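Local coordinates for protein TodX (Pseudomonas putida, PDB 3BS0) that transports toluene and probably related hydrophobic compounds across the outer membrane, as a beta-barrel protein of the FadL family, at residues 333-339 / 352-358; 34-38 / 141-145; 374-380 / 396-402. All blocks are in the same frame, centred on the assembly; numbering follows the deposited sequence.

Interaction 1: 333-339 / 352-358; sequences ITVASIG and AGYSYAQ
Ala336 with Tyr356, and Ile338 with Tyr354, are the two hydrogen-bonded pairs that join strand 333-339 to strand 352-356. The strands run antiparallel, at 170°. Ile338 N reaches Tyr354 O at 3.1 Å and Tyr354 N returns to Ile338 O at 3.0 Å, each donor sitting nearly along the C=O axis. In the second pair Ala336 N gives a good bond to Tyr356 O, but the reverse one is weak. CA-H...O contacts fill the intervals, as where Val335 CA meets Tyr356 O.

Side chains alternate between the two faces. On the face of Ala336, Ile338, Tyr354 and Tyr356, Ile338 CG2 lies 4.1 Å from Tyr354 CB, the two side chains crossing at a slant, and Tyr354 OH lies above one face of the Tyr356 ring, toward its rim. On the face of Ser337 and Ser355, the latter sets its hydroxyl beside Val335 CG1, while Ser337 OG bonds to Gly17 O.

Apolar packing ends the contact at Ile333. The extended chain of Ile333, with CG1 opposite the backbone N (chi1 175°), carries CD1 to 3.9 Å from Ala357 CB. An alanine here is likely to open a gap beside Ala357 and forfeit the packing on Trp304 and Tyr373.

This is a beta hairpin of the barrel wall. Strand 293-302 bonds to the far edge of 333-343, strand 376-385 flanks 348-356 and offers Arg376 in a cation-pi contact to Tyr356, and N-terminal residues Leu6, Gly17 and Thr19 meet Val335 and Ser337.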
loop_
_atom_site.group_PDB
_atom_site.type_symbol
_atom_site.label_atom_id
_atom_site.label_comp_id
_atom_site.label_asym_id
_atom_site.label_seq_id
_atom_site.Cartn_x
_atom_site.Cartn_y
_atom_site.Cartn_z
ATOM N N ILE A 333 -8.465 12.673 0.839
ATOM C CA ILE A 333 -9.425 11.642 0.439
ATOM C C ILE A 333 -10.327 11.248 1.608
ATOM O O ILE A 333 -9.964 11.414 2.768
ATOM C CB ILE A 333 -8.719 10.364 -0.092
ATOM C CG1 ILE A 333 -9.760 9.278 -0.372
ATOM C CG2 ILE A 333 -7.689 9.873 0.907
ATOM C CD1 ILE A 333 -9.180 7.918 -0.692
ATOM N N THR A 334 -11.507 10.724 1.301
ATOM C CA THR A 334 -12.433 10.319 2.345
ATOM C C THR A 334 -12.949 8.905 2.115
ATOM O O THR A 334 -13.420 8.558 1.030
ATOM C CB THR A 334 -13.613 11.292 2.428
ATOM O OG1 THR A 334 -13.116 12.602 2.722
ATOM C CG2 THR A 334 -14.583 10.871 3.523
ATOM N N VAL A 335 -12.864 8.091 3.160
ATOM C CA VAL A 335 -13.299 6.710 3.077
ATOM C C VAL A 335 -14.465 6.398 4.028
ATOM O O VAL A 335 -14.438 6.759 5.208
ATOM C CB VAL A 335 -12.123 5.779 3.396
ATOM C CG1 VAL A 335 -12.346 4.419 2.754
ATOM C CG2 VAL A 335 -10.825 6.415 2.922
ATOM N N ALA A 336 -15.485 5.727 3.491
ATOM C CA ALA A 336 -16.668 5.336 4.256
ATOM C C ALA A 336 -16.773 3.812 4.232
ATOM O O ALA A 336 -16.930 3.213 3.166
ATOM C CB ALA A 336 -17.917 5.964 3.653
ATOM N N SER A 337 -16.700 3.194 5.407
ATOM C CA SER A 337 -16.744 1.742 5.517
ATOM C C SER A 337 -17.793 1.180 6.478
ATOM O O SER A 337 -18.099 1.775 7.507
ATOM C CB SER A 337 -15.358 1.242 5.932
ATOM O OG SER A 337 -15.388 -0.122 6.305
ATOM N N ILE A 338 -18.340 0.025 6.122
ATOM C CA ILE A 338 -19.326 -0.662 6.944
ATOM C C ILE A 338 -18.986 -2.157 6.960
ATOM O O ILE A 338 -18.591 -2.726 5.932
ATOM C CB ILE A 338 -20.768 -0.481 6.404
ATOM C CG1 ILE A 338 -21.737 -1.313 7.256
ATOM C CG2 ILE A 338 -20.839 -0.884 4.931
ATOM C CD1 ILE A 338 -23.162 -1.350 6.744
ATOM N N GLY A 339 -19.141 -2.789 8.123
ATOM C CA GLY A 339 -18.824 -4.203 8.230
ATOM C C GLY A 339 -19.728 -5.046 9.110
ATOM O O GLY A 339 -20.250 -4.588 10.128
ATOM N N ALA A 352 -18.377 -9.751 6.481
ATOM C CA ALA A 352 -18.539 -9.191 5.144
ATOM C C ALA A 352 -18.640 -7.669 5.256
ATOM O O ALA A 352 -19.053 -7.149 6.287
ATOM C CB ALA A 352 -19.797 -9.770 4.465
ATOM N N GLY A 353 -18.252 -6.957 4.204
ATOM C CA GLY A 353 -18.318 -5.511 4.268
ATOM C C GLY A 353 -18.162 -4.781 2.947
ATOM O O GLY A 353 -18.086 -5.389 1.877
ATOM N N TYR A 354 -18.096 -3.455 3.041
ATOM C CA TYR A 354 -17.964 -2.597 1.876
ATOM C C TYR A 354 -17.246 -1.294 2.220
ATOM O O TYR A 354 -17.428 -0.745 3.308
ATOM C CB TYR A 354 -19.351 -2.273 1.323
ATOM C CG TYR A 354 -19.349 -1.262 0.198
ATOM C CD1 TYR A 354 -18.810 -1.583 -1.050
ATOM C CD2 TYR A 354 -19.898 0.012 0.373
ATOM C CE1 TYR A 354 -18.824 -0.661 -2.106
ATOM C CE2 TYR A 354 -19.916 0.941 -0.667
ATOM C CZ TYR A 354 -19.379 0.597 -1.908
ATOM O OH TYR A 354 -19.408 1.493 -2.953
ATOM N N SER A 355 -16.433 -0.800 1.288
ATOM C CA SER A 355 -15.716 0.457 1.487
ATOM C C SER A 355 -15.936 1.386 0.288
ATOM O O SER A 355 -16.164 0.927 -0.835
ATOM C CB SER A 355 -14.222 0.209 1.679
ATOM O OG SER A 355 -13.572 1.417 2.032
ATOM N N TYR A 356 -15.857 2.691 0.530
ATOM C CA TYR A 356 -16.077 3.677 -0.520
ATOM C C TYR A 356 -15.079 4.818 -0.421
ATOM O O TYR A 356 -15.040 5.535 0.577
ATOM C CB TYR A 356 -17.501 4.223 -0.402
ATOM C CG TYR A 356 -18.043 4.907 -1.636
ATOM C CD1 TYR A 356 -19.408 5.177 -1.746
ATOM C CD2 TYR A 356 -17.209 5.278 -2.694
ATOM C CE1 TYR A 356 -19.934 5.794 -2.878
ATOM C CE2 TYR A 356 -17.726 5.899 -3.832
ATOM C CZ TYR A 356 -19.092 6.152 -3.916
ATOM O OH TYR A 356 -19.627 6.751 -5.036
ATOM N N ALA A 357 -14.276 4.980 -1.466
ATOM C CA ALA A 357 -13.268 6.033 -1.515
ATOM C C ALA A 357 -13.713 7.159 -2.442
ATOM O O ALA A 357 -14.775 7.079 -3.064
ATOM C CB ALA A 357 -11.941 5.458 -1.996
ATOM N N GLN A 358 -12.899 8.207 -2.528
ATOM C CA GLN A 358 -13.211 9.349 -3.381
ATOM C C GLN A 358 -12.013 10.280 -3.505
ATOM O O GLN A 358 -11.712 11.044 -2.590
ATOM C CB GLN A 358 -14.401 10.126 -2.815
ATOM C CG GLN A 358 -15.351 10.660 -3.879
ATOM C CD GLN A 358 -16.596 11.295 -3.279
ATOM O OE1 GLN A 358 -17.652 11.363 -3.926
ATOM N NE2 GLN A 358 -16.479 11.772 -2.041
#

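Interaction 2: 34-38 / 141-145; sequences PATLS and FSYQA
Ser142 presents its hydroxyl to two polar atoms of segment 34-38, and the contact is built round that group. Ser142 OG stands 3.1 Å from Pro34 O, close enough to bond, although its one proton can also go to Phe151 O. Its other neighbour in the segment is Ser38 OG, joined at 3.3 Å by a weak hydrogen bond in which either hydroxyl could be the donor. Ser142 reaches this place because OG stands anti to the backbone N (chi1 -167°) while the CA-CB bond aims at the 3-10 segment.

Carbon contacts lie beside this polar centre, with Leu37 CB 4.2 Å from Ser142 CB. Two oxygens also approach carbons: Phe141 O comes near Pro34 CB, and on the other flank the Gln144 chain bends at chi2 (90°), which swings its amide back so that Gln144 OE1 lies 3.5 Å from Ser38 CB.

A second layer positions these groups. Within the 3-10 segment Leu37 N bonds to Pro34 O at 3.0 Å, so the carbonyl facing Ser142 is already tied to its own turn. Thr36 OG1 binds Asn33 O just upstream. On the strand side Gln144 is the centre of an inverse gamma turn just after strand 129-143.

The contact thus fastens the end of the N-terminal region, consistent with the hatch seen inside FadL barrels, to the wall. Strand 151-169 pairs with 129-143 on one side. Strand 93-108 lies on the other, where Arg94 touches both Ser38 and Ser142, and Trp93, at its start, meets the rings of Phe141 and Tyr143.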
loop_
_atom_site.group_PDB
_atom_site.type_symbol
_atom_site.label_atom_id
_atom_site.label_comp_id
_atom_site.label_asym_id
_atom_site.label_seq_id
_atom_site.Cartn_x
_atom_site.Cartn_y
_atom_site.Cartn_z
ATOM N N PRO A 34 -4.795 1.142 18.115
ATOM C CA PRO A 34 -4.295 0.368 19.252
ATOM C C PRO A 34 -5.164 0.394 20.503
ATOM O O PRO A 34 -5.015 -0.463 21.374
ATOM C CB PRO A 34 -2.905 0.964 19.497
ATOM C CG PRO A 34 -3.034 2.352 18.987
ATOM C CD PRO A 34 -3.807 2.156 17.711
ATOM N N ALA A 35 -6.066 1.369 20.595
ATOM C CA ALA A 35 -6.938 1.469 21.756
ATOM C C ALA A 35 -7.908 0.311 21.775
ATOM O O ALA A 35 -8.542 0.047 22.797
ATOM C CB ALA A 35 -7.697 2.767 21.731
ATOM N N THR A 36 -8.037 -0.379 20.644
ATOM C CA THR A 36 -8.944 -1.514 20.584
ATOM C C THR A 36 -8.305 -2.774 21.154
ATOM O O THR A 36 -8.987 -3.779 21.333
ATOM C CB THR A 36 -9.398 -1.841 19.142
ATOM O OG1 THR A 36 -8.260 -1.822 18.269
ATOM C CG2 THR A 36 -10.462 -0.866 18.662
ATOM N N LEU A 37 -7.009 -2.729 21.442
ATOM C CA LEU A 37 -6.344 -3.910 21.964
ATOM C C LEU A 37 -6.854 -4.268 23.355
ATOM O O LEU A 37 -6.675 -5.400 23.825
ATOM C CB LEU A 37 -4.824 -3.714 22.001
ATOM C CG LEU A 37 -4.100 -3.613 20.655
ATOM C CD1 LEU A 37 -2.629 -3.353 20.927
ATOM C CD2 LEU A 37 -4.293 -4.891 19.824
ATOM N N SER A 38 -7.499 -3.311 24.015
ATOM C CA SER A 38 -8.018 -3.570 25.350
ATOM C C SER A 38 -9.266 -4.438 25.294
ATOM O O SER A 38 -9.748 -4.914 26.325
ATOM C CB SER A 38 -8.297 -2.264 26.087
ATOM O OG SER A 38 -7.115 -1.761 26.675
ATOM N N PHE A 141 1.236 0.385 22.919
ATOM C CA PHE A 141 0.619 0.020 24.184
ATOM C C PHE A 141 -0.849 0.408 24.174
ATOM O O PHE A 141 -1.341 1.037 23.240
ATOM C CB PHE A 141 1.310 0.747 25.329
ATOM C CG PHE A 141 1.005 2.214 25.382
ATOM C CD1 PHE A 141 -0.192 2.674 25.925
ATOM C CD2 PHE A 141 1.893 3.136 24.858
ATOM C CE1 PHE A 141 -0.496 4.032 25.942
ATOM C CE2 PHE A 141 1.598 4.490 24.871
ATOM C CZ PHE A 141 0.402 4.938 25.414
ATOM N N SER A 142 -1.538 0.044 25.241
ATOM C CA SER A 142 -2.948 0.356 25.382
ATOM C C SER A 142 -3.300 0.311 26.863
ATOM O O SER A 142 -2.892 -0.604 27.577
ATOM C CB SER A 142 -3.795 -0.651 24.611
ATOM O OG SER A 142 -5.130 -0.196 24.502
ATOM N N TYR A 143 -4.044 1.314 27.317
ATOM C CA TYR A 143 -4.452 1.401 28.713
ATOM C C TYR A 143 -5.962 1.508 28.832
ATOM O O TYR A 143 -6.594 2.309 28.147
ATOM C CB TYR A 143 -3.808 2.615 29.392
ATOM C CG TYR A 143 -4.060 2.662 30.883
ATOM C CD1 TYR A 143 -3.657 1.613 31.705
ATOM C CD2 TYR A 143 -4.717 3.743 31.473
ATOM C CE1 TYR A 143 -3.903 1.633 33.083
ATOM C CE2 TYR A 143 -4.972 3.773 32.855
ATOM C CZ TYR A 143 -4.564 2.712 33.654
ATOM O OH TYR A 143 -4.831 2.703 35.012
ATOM N N GLN A 144 -6.536 0.676 29.689
ATOM C CA GLN A 144 -7.968 0.707 29.939
ATOM C C GLN A 144 -8.059 1.657 31.130
ATOM O O GLN A 144 -8.204 1.229 32.271
ATOM C CB GLN A 144 -8.469 -0.689 30.320
ATOM C CG GLN A 144 -9.960 -0.796 30.553
ATOM C CD GLN A 144 -10.731 -1.146 29.298
ATOM O OE1 GLN A 144 -10.544 -2.216 28.717
ATOM N NE2 GLN A 144 -11.613 -0.243 28.873
ATOM N N ALA A 145 -7.945 2.950 30.841
ATOM C CA ALA A 145 -7.969 3.994 31.861
ATOM C C ALA A 145 -9.184 4.016 32.773
ATOM O O ALA A 145 -9.083 4.474 33.919
ATOM C CB ALA A 145 -7.790 5.363 31.215
#

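Interaction 3: 374-380 / 396-402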
loop_
_atom_site.group_PDB
_atom_site.type_symbol
_atom_site.label_atom_id
_atom_site.label_comp_id
_atom_site.label_asym_id
_atom_site.label_seq_id
_atom_site.Cartn_x
_atom_site.Cartn_y
_atom_site.Cartn_z
ATOM N N LEU A 374 -7.826 1.942 -6.069
ATOM C CA LEU A 374 -9.202 1.679 -6.444
ATOM C C LEU A 374 -10.236 2.379 -5.555
ATOM O O LEU A 374 -10.050 2.559 -4.351
ATOM C CB LEU A 374 -9.417 0.169 -6.497
ATOM C CG LEU A 374 -8.398 -0.399 -7.489
ATOM C CD1 LEU A 374 -8.477 -1.898 -7.585
ATOM C CD2 LEU A 374 -8.657 0.224 -8.836
ATOM N N LYS A 375 -11.328 2.785 -6.192
ATOM C CA LYS A 375 -12.415 3.514 -5.540
ATOM C C LYS A 375 -13.243 2.712 -4.542
ATOM O O LYS A 375 -13.474 3.157 -3.421
ATOM C CB LYS A 375 -13.343 4.092 -6.613
ATOM C CG LYS A 375 -13.846 5.496 -6.346
ATOM C CD LYS A 375 -14.413 6.097 -7.627
ATOM C CE LYS A 375 -13.333 6.182 -8.710
ATOM N NZ LYS A 375 -13.880 6.512 -10.055
ATOM N N ARG A 376 -13.688 1.531 -4.956
ATOM C CA ARG A 376 -14.508 0.686 -4.100
ATOM C C ARG A 376 -13.892 -0.693 -3.830
ATOM O O ARG A 376 -13.040 -1.159 -4.584
ATOM C CB ARG A 376 -15.886 0.518 -4.742
ATOM C CG ARG A 376 -16.686 1.813 -4.885
ATOM C CD ARG A 376 -17.963 1.572 -5.685
ATOM N NE ARG A 376 -18.973 2.605 -5.468
ATOM C CZ ARG A 376 -20.187 2.582 -6.006
ATOM N NH1 ARG A 376 -20.546 1.580 -6.801
ATOM N NH2 ARG A 376 -21.046 3.554 -5.733
ATOM N N HIS A 377 -14.347 -1.335 -2.754
ATOM C CA HIS A 377 -13.878 -2.656 -2.355
ATOM C C HIS A 377 -15.021 -3.430 -1.711
ATOM O O HIS A 377 -15.766 -2.871 -0.920
ATOM C CB HIS A 377 -12.770 -2.530 -1.313
ATOM C CG HIS A 377 -11.581 -1.760 -1.776
ATOM N ND1 HIS A 377 -10.536 -2.346 -2.453
ATOM C CD2 HIS A 377 -11.283 -0.441 -1.689
ATOM C CE1 HIS A 377 -9.645 -1.421 -2.768
ATOM N NE2 HIS A 377 -10.075 -0.255 -2.318
ATOM N N VAL A 378 -15.154 -4.711 -2.038
ATOM C CA VAL A 378 -16.184 -5.556 -1.428
ATOM C C VAL A 378 -15.450 -6.728 -0.778
ATOM O O VAL A 378 -14.772 -7.504 -1.446
ATOM C CB VAL A 378 -17.174 -6.117 -2.453
ATOM C CG1 VAL A 378 -18.273 -6.881 -1.726
ATOM C CG2 VAL A 378 -17.760 -4.999 -3.280
ATOM N N THR A 379 -15.609 -6.856 0.530
ATOM C CA THR A 379 -14.913 -7.883 1.289
ATOM C C THR A 379 -15.770 -8.956 1.952
ATOM O O THR A 379 -16.962 -8.767 2.185
ATOM C CB THR A 379 -14.074 -7.214 2.373
ATOM O OG1 THR A 379 -14.941 -6.589 3.324
ATOM C CG2 THR A 379 -13.218 -6.141 1.772
ATOM N N PHE A 380 -15.127 -10.080 2.257
ATOM C CA PHE A 380 -15.763 -11.216 2.918
ATOM C C PHE A 380 -14.769 -11.774 3.921
ATOM O O PHE A 380 -13.583 -11.862 3.638
ATOM C CB PHE A 380 -16.088 -12.342 1.933
ATOM C CG PHE A 380 -17.322 -12.123 1.120
ATOM C CD1 PHE A 380 -17.479 -10.971 0.350
ATOM C CD2 PHE A 380 -18.297 -13.118 1.050
ATOM C CE1 PHE A 380 -18.591 -10.814 -0.489
ATOM C CE2 PHE A 380 -19.411 -12.980 0.220
ATOM C CZ PHE A 380 -19.559 -11.823 -0.555
ATOM N N ILE A 396 -11.191 -11.654 2.262
ATOM C CA ILE A 396 -11.009 -11.554 0.811
ATOM C C ILE A 396 -11.639 -10.242 0.393
ATOM O O ILE A 396 -12.861 -10.092 0.454
ATOM C CB ILE A 396 -11.697 -12.709 0.035
ATOM C CG1 ILE A 396 -11.237 -14.078 0.557
ATOM C CG2 ILE A 396 -11.310 -12.644 -1.417
ATOM C CD1 ILE A 396 -11.852 -14.515 1.912
ATOM N N SER A 397 -10.804 -9.290 -0.019
ATOM C CA SER A 397 -11.273 -7.969 -0.426
ATOM C C SER A 397 -11.105 -7.724 -1.917
ATOM O O SER A 397 -10.019 -7.859 -2.458
ATOM C CB SER A 397 -10.520 -6.904 0.347
ATOM O OG SER A 397 -10.894 -5.615 -0.091
ATOM N N PHE A 398 -12.192 -7.357 -2.586
ATOM C CA PHE A 398 -12.143 -7.119 -4.024
ATOM C C PHE A 398 -12.189 -5.635 -4.324
ATOM O O PHE A 398 -13.182 -4.967 -4.029
ATOM C CB PHE A 398 -13.323 -7.775 -4.740
ATOM C CG PHE A 398 -13.573 -9.203 -4.354
ATOM C CD1 PHE A 398 -13.913 -9.542 -3.050
ATOM C CD2 PHE A 398 -13.542 -10.203 -5.307
ATOM C CE1 PHE A 398 -14.222 -10.851 -2.706
ATOM C CE2 PHE A 398 -13.852 -11.523 -4.970
ATOM C CZ PHE A 398 -14.191 -11.841 -3.669
ATOM N N GLY A 399 -11.103 -5.127 -4.897
ATOM C CA GLY A 399 -11.046 -3.732 -5.273
ATOM C C GLY A 399 -11.790 -3.648 -6.586
ATOM O O GLY A 399 -11.298 -4.114 -7.608
ATOM N N LEU A 400 -12.991 -3.083 -6.555
ATOM C CA LEU A 400 -13.809 -2.962 -7.759
ATOM C C LEU A 400 -13.038 -2.404 -8.949
ATOM O O LEU A 400 -12.266 -1.443 -8.831
ATOM C CB LEU A 400 -15.048 -2.114 -7.469
ATOM C CG LEU A 400 -15.958 -2.797 -6.445
ATOM C CD1 LEU A 400 -17.168 -1.933 -6.187
ATOM C CD2 LEU A 400 -16.387 -4.172 -6.960
ATOM N N ARG A 401 -13.263 -3.035 -10.094
ATOM C CA ARG A 401 -12.601 -2.680 -11.339
ATOM C C ARG A 401 -13.124 -1.417 -12.003
ATOM O O ARG A 401 -14.311 -1.305 -12.284
ATOM C CB ARG A 401 -12.712 -3.854 -12.314
ATOM C CG ARG A 401 -12.415 -3.519 -13.768
ATOM C CD ARG A 401 -12.308 -4.792 -14.583
ATOM N NE ARG A 401 -11.067 -5.524 -14.317
ATOM C CZ ARG A 401 -9.954 -5.401 -15.038
ATOM N NH1 ARG A 401 -9.918 -4.574 -16.077
ATOM N NH2 ARG A 401 -8.874 -6.104 -14.725
ATOM N N GLU A 402 -12.238 -0.467 -12.261
ATOM C CA GLU A 402 -12.664 0.751 -12.922
ATOM C C GLU A 402 -11.851 0.990 -14.193
ATOM O O GLU A 402 -10.653 0.714 -14.233
ATOM C CB GLU A 402 -12.552 1.938 -11.966
ATOM C CG GLU A 402 -11.192 2.131 -11.344
ATOM C CD GLU A 402 -11.219 3.135 -10.205
ATOM O OE1 GLU A 402 -11.786 2.825 -9.119
ATOM O OE2 GLU A 402 -10.673 4.241 -10.411
#
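Phe380 and Ile396 form a hydrogen-bonded pair between antiparallel strands inclined at 161°, with Ile396 N to Phe380 O at 2.8 Å and Phe380 N to Ile396 O at 2.9 Å, and the ladder continues through Val378 and Phe398 to Leu400 N, which meets Arg376 O from above the carbonyl plane.

One face carries Val378, Phe380, Ile396 and Phe398. The rings of Phe380 and Phe398 make only a loose approach, 4.5 Å from Phe380 CD1 to Phe398 CE1. Val378 CG2 meets Leu400 CD2 at 4.0 Å, and Leu400 also lies obliquely against the aliphatic part of Arg376.

Such a hairpin, here 376-385 with 390-405, is the repeating unit of an outer-membrane barrel, and Ser397 and Gly399 bond onward through their backbones to strand 417-433.

The other face is formed by His377, Thr379, Ser397 and Gly399. The His377 ring rests against the backbone of Gly399, while Thr379 lays its methyl group beside Ser397 and sends OG1 to Gly17 N.

Just before the start of strand 376-380, Lys375 meets Glu402, the two side chains crossing at about a right angle. Lys375 N meets Glu402 OE1 at 3.0 Å on the syn side, 29° out of the carboxylate plane; the salt bridge from Lys375 NZ to Glu402 OE2 is long, at 3.9 Å. Nearby, Leu374 CD2 packs on Glu402 CG at 4.0 Å.

In the fold
Along the chain the order is interaction 2, then 1, then 3, each closing before the next opens. Interactions 1 and 3 are successive hairpins with centres about 10 Å apart; they join where strand 348-356 lies beside 376-385, through probable backbone bonds such as Ala357 N to Lys375 O. Interaction 2 stands off, its centre about 24 Å from that of interaction 1 and 30 Å from that of interaction 3. Interactions 1 and 3 build wall, whereas 34-38 / 141-145 ties an N-terminal segment to it. Gly17 bonds to both hairpins, and 34-38 meets the wall far from there, so the N-terminal region touches the wall at separate places.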